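Local coordinates for protein putative isochorismatase (Bordetella bronchiseptica, PDB 3UAO) that catalyses the hydrolysis of maleamate to maleate and ammonia, a step in the breakdown of nicotinate (vitamin B3), at residues Ser143-Gly147 with Thr148-Ala152; Met217-Asp220 with Glu221-Lys225; Asn103-Ser106 with Ile107-Gly111; Ala204-Phe207 with Asp208-Gln211. All coordinates share one frame; numbering follows the deposited sequence.

Contact 1 of 4, residues Ser143-Gly147 with Thr148-Ala152; sequences SAFYG and TMLAA
Leu-150 folds back over Ala-144 and Phe-145, and its side chain can be followed outward atom by atom. Leu-150 CB lies 3.3 Å from Ala-144 O. From there CG stands anti to the backbone N (chi1 -167°), which brings Leu-150 CG to 3.9 Å from Phe-145 CE1. The branch CD2 does most of the touching: Leu-150 CD2 meets Ala-144 CB at 3.6 Å. It also lies over one face of the Phe-145 ring, somewhat toward the rim, in a CH-pi contact 16° off the normal. Ala-151 adds its CB beside Phe-145 CD1.

The backbone between these groups reverses through a type II beta turn from Phe-145 to Thr-148, with Gly-147 supplying the positive phi at the third position; the closing bond from Thr-148 N to Phe-145 O is weak. Thr-148 OG1 donates to Ala-144 O at 2.6 Å. It also accepts from the backbone N two residues on, Leu-150 N to Thr-148 OG1 being 3.1 Å and nearly straight, in an ST turn. With a donor and an acceptor role both in use, the hydroxyl is probably fixed in rotation, and it ties the turn to the first residue of helix 150-156. A second ST turn sits upstream, where Ser-143 OG takes the N-H of Phe-145 at 3.0 Å. That same oxygen lies in the plane of the Phe-145 ring, at its edge, and is also hydrogen-bonded to Asp-179. Leu-48 of strand 45-50 packs against both Ala-144 and Leu-150, while Tyr-146 reaches Met-149 of the second subunit.

Contact 2 of 4, residues Met217-Asp220 with Glu221-Lys225; sequences MTHD and EALAK
Met-217 lays its side chain along the first turn of the C-terminal helix. Its CG sits between the backbone N and the carbonyl carbon (chi1 59°), which turns the chain toward Ala-222: Met-217 CG is 4.0 Å from Ala-222 CB, and Met-217 SD 3.9 Å from Ala-222 CA. Glu-221 OE2 comes to 3.3 Å from Met-217 CB. The Glu-221 side chain passes Thr-218 at a slant, with Glu-221 CB 3.8 Å from Thr-218 OG1. One turn along, Leu-223 CD1 approaches the edge of the His-219 imidazole near its plane, 4.1 Å from His-219 CD2.

Behind these side chains stands the helical backbone. Ala-222 N bonds to Thr-218 O, and Leu-223 N to His-219 O at 2.9 Å; Ala-224 N follows with Asp-220 O. Thr-218 holds the N-cap position, yet its hydroxyl is turned to a different task: Thr-218 OG1 donates to Asp-220 OD1 at 2.7 Å, on the syn side, though 29° out of the carboxylate plane. Asp-220 OD2 and Glu-221 OE1 lie 4.9 Å apart, and the two like charges would be expected to repel mildly. ND1 of His-219 is hydrogen-bonded to Asp-192 OD2, which probably sets the turn of the ring.

Helix 219-224 follows strand 215-217, outermost in the sheet within this chain, where Met-217 pairs with strand 186-195. Ala-222 rests on Leu-188 and Leu-190 of that strand, while His-219 and Leu-223 pack against helix 67-84.

Contact 3 of 4, residues Asn103-Ser106 with Ile107-Gly111; sequences NIFS and IKVPG
Ile-104 O is gripped by two backbone N-H groups of the following turn, and they use it differently. Lys-108 N, four residues on, makes the alpha-helical bond to Ile-104 O at 3.1 Å; Ile-107 N, three residues on, makes a 3-10 type bond to the same Ile-104 O at 2.9 Å, standing 55° above the carbonyl plane. Phe-105 O takes Val-109 N at 2.9 Å, after which the chain leaves helical geometry. Ser-106 O then meets Pro-110 CA at 3.2 Å in a CA-H...O contact.

The short helix 105-108 opens with a capping box. Asn-103 OD1 accepts from Ser-106 N at 3.0 Å, and Ser-106 OG returns the favour to Asn-103 N, also at 3.0 Å. The serine reaches back because chi1 (68°) sets OG between its own N and carbonyl carbon. Asn-103 is itself well held: OD1 is also hydrogen-bonded to Tyr-95 OH, and ND2 to Ser-140 O, so the amide is unlikely to turn.

Carbon atoms pack on the turn: Ile-107 CG1 lies 3.4 Å from Asn-103 O, Ile-104 CD1 and Ile-107 CD1 form an apolar pair, and Phe-105 CE1 approaches Val-109 CG2 at 4.3 Å. A bound acetate, probably from the crystallisation liquor, lies near the Phe-105 side chain. Lys-108 bends at chi2 and chi3 and leads away to the fourth subunit, where NZ is hydrogen-bonded to the backbone oxygens of Arg-210, Ala-214 and Ala-37.

Contact 4 of 4, residues Ala204-Phe207 with Asp208-Gln211; sequences ANLF and DMRQ
Helix 199-212 connects strands 186-195 and 215-217, and on one of its sides Phe-207 is met by Asp-208, Arg-210 and Gln-211. The ring, which also makes an edge-to-face contact with Tyr-30, is carried there by a first torsion that sets CG anti to the backbone N (chi1 176°). Over one face of it lies Gln-211 OE1, 3.5 Å from Phe-207 CE1, with the amide plane turned only 28° from the ring. Arg-210, its chain bent at chi3, brings NH2 to 3.5 Å from Phe-207 CD1 in an oblique approach, the guanidinium steeply inclined to the ring. The same Gln-211 OE1 sits above a face of that guanidinium, so the amide oxygen lies close to both groups. At the ring edge, in its plane, is Asp-208 OD1, 3.9 Å from Phe-207 CD2.

The backbone bonds are those of a regular alpha-helix: Asp-208 N to Ala-204 O at 3.0 Å, Met-209 N to Asn-205 O at 2.9 Å, and Arg-210 N to Leu-206 O at 2.8 Å. Ala-204 O has a further donor in a water, 2.9 Å away; the water's second link, to Asp-208 OD1, is too short in the model to be trusted. The other carboxylate oxygen, OD2, forms a salt bridge with Arg-174 and takes a hydrogen bond from Asn-205 ND2 of the fourth subunit, an exchange made in both directions.

Leu-206 CD2 lies 4.3 Å from Met-209 CE, and both side chains pack on Val-189 of strand 186-195. This is the helix-on-sheet packing of a beta-alpha-beta crossover in a Rossmann-like fold.

None of the four contacts touches another. Contacts 2 and 4 are near neighbours, about 7 Å between nearest atoms, and strand 215-217 joins their helices. Contacts 1 and 3 come equally close, about 7 Å at nearest atoms, and both meet the second subunit. Contacts 2 and 3 lie furthest apart, 35 Å between centres. Across the assembly contact 3 reaches contact 4 of the fourth subunit. Contacts 1 and 4 both border helix 174-182, which begins two residues after Cys-172, seen here as S-hydroxycysteine; related amidohydrolases of the isochorismatase family use a cysteine nucleophile, and this residue is consistent with that role.

Contact 1 of 4, residues Ser143-Gly147 with Thr148-Ala152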
loop_
_atom_site.group_PDB
_atom_site.type_symbol
_atom_site.label_atom_id
_atom_site.label_comp_id
_atom_site.label_asym_id
_atom_site.label_seq_id
_atom_site.Cartn_x
_atom_site.Cartn_y
_atom_site.Cartn_z
ATOM N N SER A 143 -10.360 -7.366 -1.100
ATOM C CA SER A 143 -10.071 -6.538 -2.298
ATOM C C SER A 143 -8.966 -7.078 -3.176
ATOM O O SER A 143 -7.940 -7.465 -2.696
ATOM C CB SER A 143 -9.681 -5.123 -1.874
ATOM O OG SER A 143 -9.056 -4.414 -2.934
ATOM N N ALA A 144 -9.156 -7.043 -4.484
ATOM C CA ALA A 144 -8.131 -7.547 -5.431
ATOM C C ALA A 144 -6.901 -6.640 -5.459
ATOM O O ALA A 144 -5.888 -6.963 -6.131
ATOM C CB ALA A 144 -8.729 -7.691 -6.861
ATOM N N PHE A 145 -6.975 -5.523 -4.738
ATOM C CA PHE A 145 -5.916 -4.530 -4.694
ATOM C C PHE A 145 -5.094 -4.626 -3.414
ATOM O O PHE A 145 -3.884 -4.260 -3.416
ATOM C CB PHE A 145 -6.505 -3.092 -4.787
ATOM C CG PHE A 145 -7.035 -2.739 -6.148
ATOM C CD1 PHE A 145 -6.246 -2.089 -7.062
ATOM C CD2 PHE A 145 -8.311 -3.077 -6.520
ATOM C CE1 PHE A 145 -6.728 -1.799 -8.340
ATOM C CE2 PHE A 145 -8.778 -2.770 -7.762
ATOM C CZ PHE A 145 -7.974 -2.139 -8.673
ATOM N N TYR A 146 -5.720 -5.062 -2.307
ATOM C CA TYR A 146 -5.029 -5.047 -1.007
ATOM C C TYR A 146 -3.884 -6.069 -0.952
ATOM O O TYR A 146 -4.122 -7.301 -0.914
ATOM C CB TYR A 146 -6.001 -5.309 0.177
ATOM C CG TYR A 146 -5.367 -4.801 1.451
ATOM C CD1 TYR A 146 -5.635 -3.517 1.903
ATOM C CD2 TYR A 146 -4.394 -5.529 2.117
ATOM C CE1 TYR A 146 -4.983 -2.984 3.030
ATOM C CE2 TYR A 146 -3.721 -5.010 3.262
ATOM C CZ TYR A 146 -3.999 -3.741 3.700
ATOM O OH TYR A 146 -3.366 -3.196 4.833
ATOM N N GLY A 147 -2.646 -5.591 -0.891
ATOM C CA GLY A 147 -1.520 -6.513 -0.692
ATOM C C GLY A 147 -1.280 -7.392 -1.885
ATOM O O GLY A 147 -0.905 -8.550 -1.762
ATOM N N THR A 148 -1.536 -6.821 -3.046
ATOM C CA THR A 148 -1.341 -7.445 -4.324
ATOM C C THR A 148 -0.740 -6.399 -5.247
ATOM O O THR A 148 -0.574 -5.232 -4.890
ATOM C CB THR A 148 -2.668 -7.887 -4.981
ATOM O OG1 THR A 148 -3.312 -6.755 -5.597
ATOM C CG2 THR A 148 -3.643 -8.566 -3.974
ATOM N N MET A 149 -0.431 -6.817 -6.452
ATOM C CA MET A 149 0.190 -5.940 -7.434
ATOM C C MET A 149 -0.795 -5.393 -8.443
ATOM O O MET A 149 -0.377 -4.823 -9.459
ATOM C CB MET A 149 1.310 -6.702 -8.152
ATOM C CG MET A 149 2.524 -6.960 -7.287
ATOM S SD MET A 149 3.542 -5.486 -7.169
ATOM C CE MET A 149 4.235 -5.357 -8.801
ATOM N N LEU A 150 -2.103 -5.487 -8.154
ATOM C CA LEU A 150 -3.123 -5.074 -9.145
ATOM C C LEU A 150 -2.954 -3.606 -9.540
ATOM O O LEU A 150 -2.908 -3.303 -10.742
ATOM C CB LEU A 150 -4.561 -5.366 -8.702
ATOM C CG LEU A 150 -5.602 -5.239 -9.822
ATOM C CD1 LEU A 150 -5.189 -5.958 -11.060
ATOM C CD2 LEU A 150 -7.014 -5.752 -9.410
ATOM N N ALA A 151 -2.843 -2.701 -8.559
ATOM C CA ALA A 151 -2.763 -1.276 -8.895
ATOM C C ALA A 151 -1.627 -1.061 -9.888
ATOM O O ALA A 151 -1.783 -0.377 -10.868
ATOM C CB ALA A 151 -2.550 -0.420 -7.682
ATOM N N ALA A 152 -0.473 -1.638 -9.617
ATOM C CA ALA A 152 0.712 -1.350 -10.426
ATOM C C ALA A 152 0.624 -2.043 -11.805
ATOM O O ALA A 152 1.094 -1.498 -12.820
ATOM C CB ALA A 152 1.982 -1.745 -9.672
#

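Contact 2 of 4, residues Met217-Asp220 with Glu221-Lys225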
loop_
_atom_site.group_PDB
_atom_site.type_symbol
_atom_site.label_atom_id
_atom_site.label_comp_id
_atom_site.label_asym_id
_atom_site.label_seq_id
_atom_site.Cartn_x
_atom_site.Cartn_y
_atom_site.Cartn_z
ATOM N N MET A 217 -23.817 0.138 -14.408
ATOM C CA MET A 217 -24.735 -0.140 -15.486
ATOM C C MET A 217 -24.712 -1.640 -15.842
ATOM O O MET A 217 -23.798 -2.372 -15.448
ATOM C CB MET A 217 -24.380 0.749 -16.696
ATOM C CG MET A 217 -22.954 0.600 -17.268
ATOM S SD MET A 217 -22.608 1.994 -18.395
ATOM C CE MET A 217 -22.225 3.276 -17.218
ATOM N N THR A 218 -25.722 -2.090 -16.576
ATOM C CA THR A 218 -25.762 -3.457 -17.097
ATOM C C THR A 218 -24.750 -3.600 -18.228
ATOM O O THR A 218 -24.328 -2.604 -18.815
ATOM C CB THR A 218 -27.171 -3.835 -17.598
ATOM O OG1 THR A 218 -27.589 -2.920 -18.614
ATOM C CG2 THR A 218 -28.163 -3.791 -16.461
ATOM N N HIS A 219 -24.364 -4.840 -18.524
ATOM C CA HIS A 219 -23.244 -5.109 -19.428
ATOM C C HIS A 219 -23.467 -4.666 -20.883
ATOM O O HIS A 219 -22.548 -4.221 -21.540
ATOM C CB HIS A 219 -22.854 -6.595 -19.385
ATOM C CG HIS A 219 -23.720 -7.470 -20.224
ATOM N ND1 HIS A 219 -24.966 -7.890 -19.816
ATOM C CD2 HIS A 219 -23.528 -7.997 -21.457
ATOM C CE1 HIS A 219 -25.495 -8.659 -20.753
ATOM N NE2 HIS A 219 -24.645 -8.736 -21.760
ATOM N N ASP A 220 -24.677 -4.790 -21.387
ATOM C CA ASP A 220 -24.970 -4.331 -22.751
ATOM C C ASP A 220 -24.713 -2.836 -22.845
ATOM O O ASP A 220 -24.130 -2.344 -23.808
ATOM C CB ASP A 220 -26.411 -4.659 -23.152
ATOM C CG ASP A 220 -27.458 -4.136 -22.139
ATOM O OD1 ASP A 220 -27.307 -4.371 -20.915
ATOM O OD2 ASP A 220 -28.439 -3.500 -22.591
ATOM N N GLU A 221 -25.103 -2.145 -21.787
ATOM C CA GLU A 221 -24.921 -0.712 -21.663
ATOM C C GLU A 221 -23.433 -0.367 -21.621
ATOM O O GLU A 221 -23.005 0.539 -22.338
ATOM C CB GLU A 221 -25.576 -0.247 -20.380
ATOM C CG GLU A 221 -26.281 1.065 -20.426
ATOM C CD GLU A 221 -27.432 1.032 -19.441
ATOM O OE1 GLU A 221 -28.556 0.605 -19.842
ATOM O OE2 GLU A 221 -27.191 1.363 -18.258
ATOM N N ALA A 222 -22.674 -1.078 -20.768
ATOM C CA ALA A 222 -21.230 -0.858 -20.597
ATOM C C ALA A 222 -20.484 -1.054 -21.928
ATOM O O ALA A 222 -19.803 -0.150 -22.386
ATOM C CB ALA A 222 -20.636 -1.778 -19.499
ATOM N N LEU A 223 -20.682 -2.206 -22.560
ATOM C CA LEU A 223 -20.037 -2.527 -23.823
ATOM C C LEU A 223 -20.414 -1.587 -24.968
ATOM O O LEU A 223 -19.599 -1.381 -25.861
ATOM C CB LEU A 223 -20.336 -3.968 -24.230
ATOM C CG LEU A 223 -19.891 -5.074 -23.252
ATOM C CD1 LEU A 223 -20.482 -6.428 -23.717
ATOM C CD2 LEU A 223 -18.388 -5.152 -23.057
ATOM N N ALA A 224 -21.632 -1.036 -24.963
ATOM C CA ALA A 224 -22.006 -0.008 -25.950
ATOM C C ALA A 224 -21.316 1.343 -25.657
ATOM O O ALA A 224 -21.025 2.105 -26.593
ATOM C CB ALA A 224 -23.535 0.184 -26.015
ATOM N N LYS A 225 -21.057 1.598 -24.364
ATOM C CA LYS A 225 -20.530 2.863 -23.799
ATOM C C LYS A 225 -21.661 3.863 -23.566
ATOM O O LYS A 225 -22.271 3.880 -22.476
ATOM C CB LYS A 225 -19.381 3.480 -24.628
ATOM C CG LYS A 225 -18.014 2.889 -24.434
ATOM C CD LYS A 225 -18.033 1.567 -23.739
ATOM C CE LYS A 225 -16.851 0.700 -24.043
ATOM N NZ LYS A 225 -17.116 -0.598 -23.402
#

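Contact 3 of 4, residues Asn103-Ser106 with Ile107-Gly111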
loop_
_atom_site.group_PDB
_atom_site.type_symbol
_atom_site.label_atom_id
_atom_site.label_comp_id
_atom_site.label_asym_id
_atom_site.label_seq_id
_atom_site.Cartn_x
_atom_site.Cartn_y
_atom_site.Cartn_z
ATOM N N ASN A 103 -5.559 -15.342 8.676
ATOM C CA ASN A 103 -5.586 -13.919 9.017
ATOM C C ASN A 103 -6.870 -13.509 9.742
ATOM O O ASN A 103 -7.511 -14.353 10.349
ATOM C CB ASN A 103 -5.244 -13.073 7.777
ATOM C CG ASN A 103 -6.283 -13.177 6.693
ATOM O OD1 ASN A 103 -7.343 -13.803 6.890
ATOM N ND2 ASN A 103 -5.990 -12.566 5.524
ATOM N N ILE A 104 -7.216 -12.220 9.748
ATOM C CA ILE A 104 -8.396 -11.769 10.475
ATOM C C ILE A 104 -9.631 -12.160 9.665
ATOM O O ILE A 104 -10.551 -12.788 10.188
ATOM C CB ILE A 104 -8.318 -10.278 10.745
ATOM C CG1 ILE A 104 -6.985 -9.947 11.405
ATOM C CG2 ILE A 104 -9.438 -9.802 11.659
ATOM C CD1 ILE A 104 -6.719 -10.785 12.650
ATOM N N PHE A 105 -9.631 -11.859 8.370
ATOM C CA PHE A 105 -10.698 -12.286 7.466
ATOM C C PHE A 105 -11.105 -13.748 7.634
ATOM O O PHE A 105 -12.322 -14.062 7.584
ATOM C CB PHE A 105 -10.207 -12.098 6.037
ATOM C CG PHE A 105 -11.260 -12.267 4.970
ATOM C CD1 PHE A 105 -12.588 -11.919 5.184
ATOM C CD2 PHE A 105 -10.891 -12.704 3.724
ATOM C CE1 PHE A 105 -13.545 -12.041 4.161
ATOM C CE2 PHE A 105 -11.843 -12.849 2.707
ATOM C CZ PHE A 105 -13.171 -12.523 2.934
ATOM N N SER A 106 -10.116 -14.651 7.747
ATOM C CA SER A 106 -10.402 -16.098 7.864
ATOM C C SER A 106 -10.758 -16.569 9.296
ATOM O O SER A 106 -11.014 -17.739 9.503
ATOM C CB SER A 106 -9.256 -16.964 7.313
ATOM O OG SER A 106 -8.073 -16.895 8.083
ATOM N N ILE A 107 -10.770 -15.651 10.270
ATOM C CA ILE A 107 -11.384 -15.882 11.570
ATOM C C ILE A 107 -12.858 -15.561 11.455
ATOM O O ILE A 107 -13.718 -16.359 11.870
ATOM C CB ILE A 107 -10.752 -15.012 12.685
ATOM C CG1 ILE A 107 -9.320 -15.475 13.002
ATOM C CG2 ILE A 107 -11.610 -15.065 13.937
ATOM C CD1 ILE A 107 -8.491 -14.499 13.784
ATOM N N LYS A 108 -13.166 -14.394 10.896
ATOM C CA LYS A 108 -14.567 -13.995 10.663
ATOM C C LYS A 108 -15.297 -14.968 9.760
ATOM O O LYS A 108 -16.435 -15.311 10.028
ATOM C CB LYS A 108 -14.663 -12.618 10.001
ATOM C CG LYS A 108 -14.613 -11.420 10.910
ATOM C CD LYS A 108 -15.607 -11.473 12.064
ATOM C CE LYS A 108 -17.065 -11.322 11.614
ATOM N NZ LYS A 108 -17.937 -11.166 12.826
ATOM N N VAL A 109 -14.660 -15.388 8.671
ATOM C CA VAL A 109 -15.239 -16.397 7.758
ATOM C C VAL A 109 -14.325 -17.604 7.573
ATOM O O VAL A 109 -13.576 -17.655 6.633
ATOM C CB VAL A 109 -15.569 -15.780 6.396
ATOM C CG1 VAL A 109 -16.465 -16.766 5.564
ATOM C CG2 VAL A 109 -16.237 -14.411 6.585
ATOM N N PRO A 110 -14.372 -18.588 8.490
ATOM C CA PRO A 110 -13.396 -19.707 8.497
ATOM C C PRO A 110 -13.242 -20.545 7.213
ATOM O O PRO A 110 -12.169 -21.132 6.990
ATOM C CB PRO A 110 -13.856 -20.599 9.669
ATOM C CG PRO A 110 -14.958 -19.889 10.359
ATOM C CD PRO A 110 -15.201 -18.562 9.709
ATOM N N GLY A 111 -14.261 -20.596 6.369
ATOM C CA GLY A 111 -14.178 -21.425 5.173
ATOM C C GLY A 111 -13.296 -20.904 4.046
ATOM O O GLY A 111 -12.967 -21.640 3.118
#

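Contact 4 of 4, residues Ala204-Phe207 with Asp208-Gln211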
loop_
_atom_site.group_PDB
_atom_site.type_symbol
_atom_site.label_atom_id
_atom_site.label_comp_id
_atom_site.label_asym_id
_atom_site.label_seq_id
_atom_site.Cartn_x
_atom_site.Cartn_y
_atom_site.Cartn_z
ATOM N N ALA A 204 -28.125 -3.355 -1.699
ATOM C CA ALA A 204 -27.612 -2.311 -0.838
ATOM C C ALA A 204 -26.211 -1.871 -1.303
ATOM O O ALA A 204 -25.877 -0.701 -1.282
ATOM C CB ALA A 204 -27.582 -2.776 0.589
ATOM N N ASN A 205 -25.391 -2.809 -1.744
ATOM C CA ASN A 205 -24.038 -2.471 -2.020
ATOM C C ASN A 205 -23.915 -1.850 -3.394
ATOM O O ASN A 205 -23.088 -0.980 -3.619
ATOM C CB ASN A 205 -23.146 -3.692 -1.822
ATOM C CG ASN A 205 -22.819 -3.925 -0.362
ATOM O OD1 ASN A 205 -21.729 -3.616 0.063
ATOM N ND2 ASN A 205 -23.765 -4.445 0.411
ATOM N N LEU A 206 -24.804 -2.230 -4.297
ATOM C CA LEU A 206 -24.909 -1.521 -5.555
ATOM C C LEU A 206 -25.315 -0.108 -5.289
ATOM O O LEU A 206 -24.749 0.805 -5.880
ATOM C CB LEU A 206 -25.892 -2.185 -6.503
ATOM C CG LEU A 206 -25.412 -3.537 -7.056
ATOM C CD1 LEU A 206 -26.548 -4.315 -7.642
ATOM C CD2 LEU A 206 -24.289 -3.329 -8.072
ATOM N N PHE A 207 -26.294 0.094 -4.413
ATOM C CA PHE A 207 -26.751 1.438 -4.084
ATOM C C PHE A 207 -25.567 2.253 -3.599
ATOM O O PHE A 207 -25.229 3.275 -4.193
ATOM C CB PHE A 207 -27.859 1.424 -3.032
ATOM C CG PHE A 207 -28.292 2.801 -2.602
ATOM C CD1 PHE A 207 -29.228 3.503 -3.330
ATOM C CD2 PHE A 207 -27.721 3.420 -1.500
ATOM C CE1 PHE A 207 -29.597 4.786 -2.944
ATOM C CE2 PHE A 207 -28.084 4.677 -1.140
ATOM C CZ PHE A 207 -29.026 5.359 -1.859
ATOM N N ASP A 208 -24.893 1.772 -2.557
ATOM C CA ASP A 208 -23.719 2.466 -2.030
ATOM C C ASP A 208 -22.769 2.847 -3.172
ATOM O O ASP A 208 -22.350 4.016 -3.313
ATOM C CB ASP A 208 -22.960 1.564 -1.070
ATOM C CG ASP A 208 -23.668 1.346 0.246
ATOM O OD1 ASP A 208 -24.707 2.021 0.462
ATOM O OD2 ASP A 208 -23.152 0.499 1.049
ATOM N N MET A 209 -22.441 1.844 -3.988
ATOM C CA MET A 209 -21.457 2.011 -5.043
ATOM C C MET A 209 -21.872 3.045 -6.078
ATOM O O MET A 209 -21.102 3.962 -6.396
ATOM C CB MET A 209 -21.146 0.668 -5.674
ATOM C CG MET A 209 -20.196 -0.172 -4.793
ATOM S SD MET A 209 -19.610 -1.579 -5.699
ATOM C CE MET A 209 -20.900 -2.823 -5.447
ATOM N N ARG A 210 -23.092 2.933 -6.586
ATOM C CA ARG A 210 -23.674 3.975 -7.440
ATOM C C ARG A 210 -23.608 5.377 -6.818
ATOM O O ARG A 210 -23.462 6.362 -7.503
ATOM C CB ARG A 210 -25.140 3.643 -7.660
ATOM C CG ARG A 210 -25.837 4.313 -8.833
ATOM C CD ARG A 210 -27.268 3.725 -9.005
ATOM N NE ARG A 210 -28.186 3.881 -7.832
ATOM C CZ ARG A 210 -28.965 4.952 -7.559
ATOM N NH1 ARG A 210 -28.966 6.048 -8.336
ATOM N NH2 ARG A 210 -29.759 4.932 -6.487
ATOM N N GLN A 211 -23.723 5.475 -5.499
ATOM C CA GLN A 211 -23.903 6.774 -4.881
ATOM C C GLN A 211 -22.577 7.441 -4.710
ATOM O O GLN A 211 -22.494 8.642 -4.726
ATOM C CB GLN A 211 -24.603 6.610 -3.567
ATOM C CG GLN A 211 -25.662 7.604 -3.235
ATOM C CD GLN A 211 -26.784 7.778 -4.249
ATOM O OE1 GLN A 211 -27.409 6.816 -4.691
ATOM N NE2 GLN A 211 -27.061 9.035 -4.599
HETATM O O HOH W 1 -26.672 0.729 1.054
#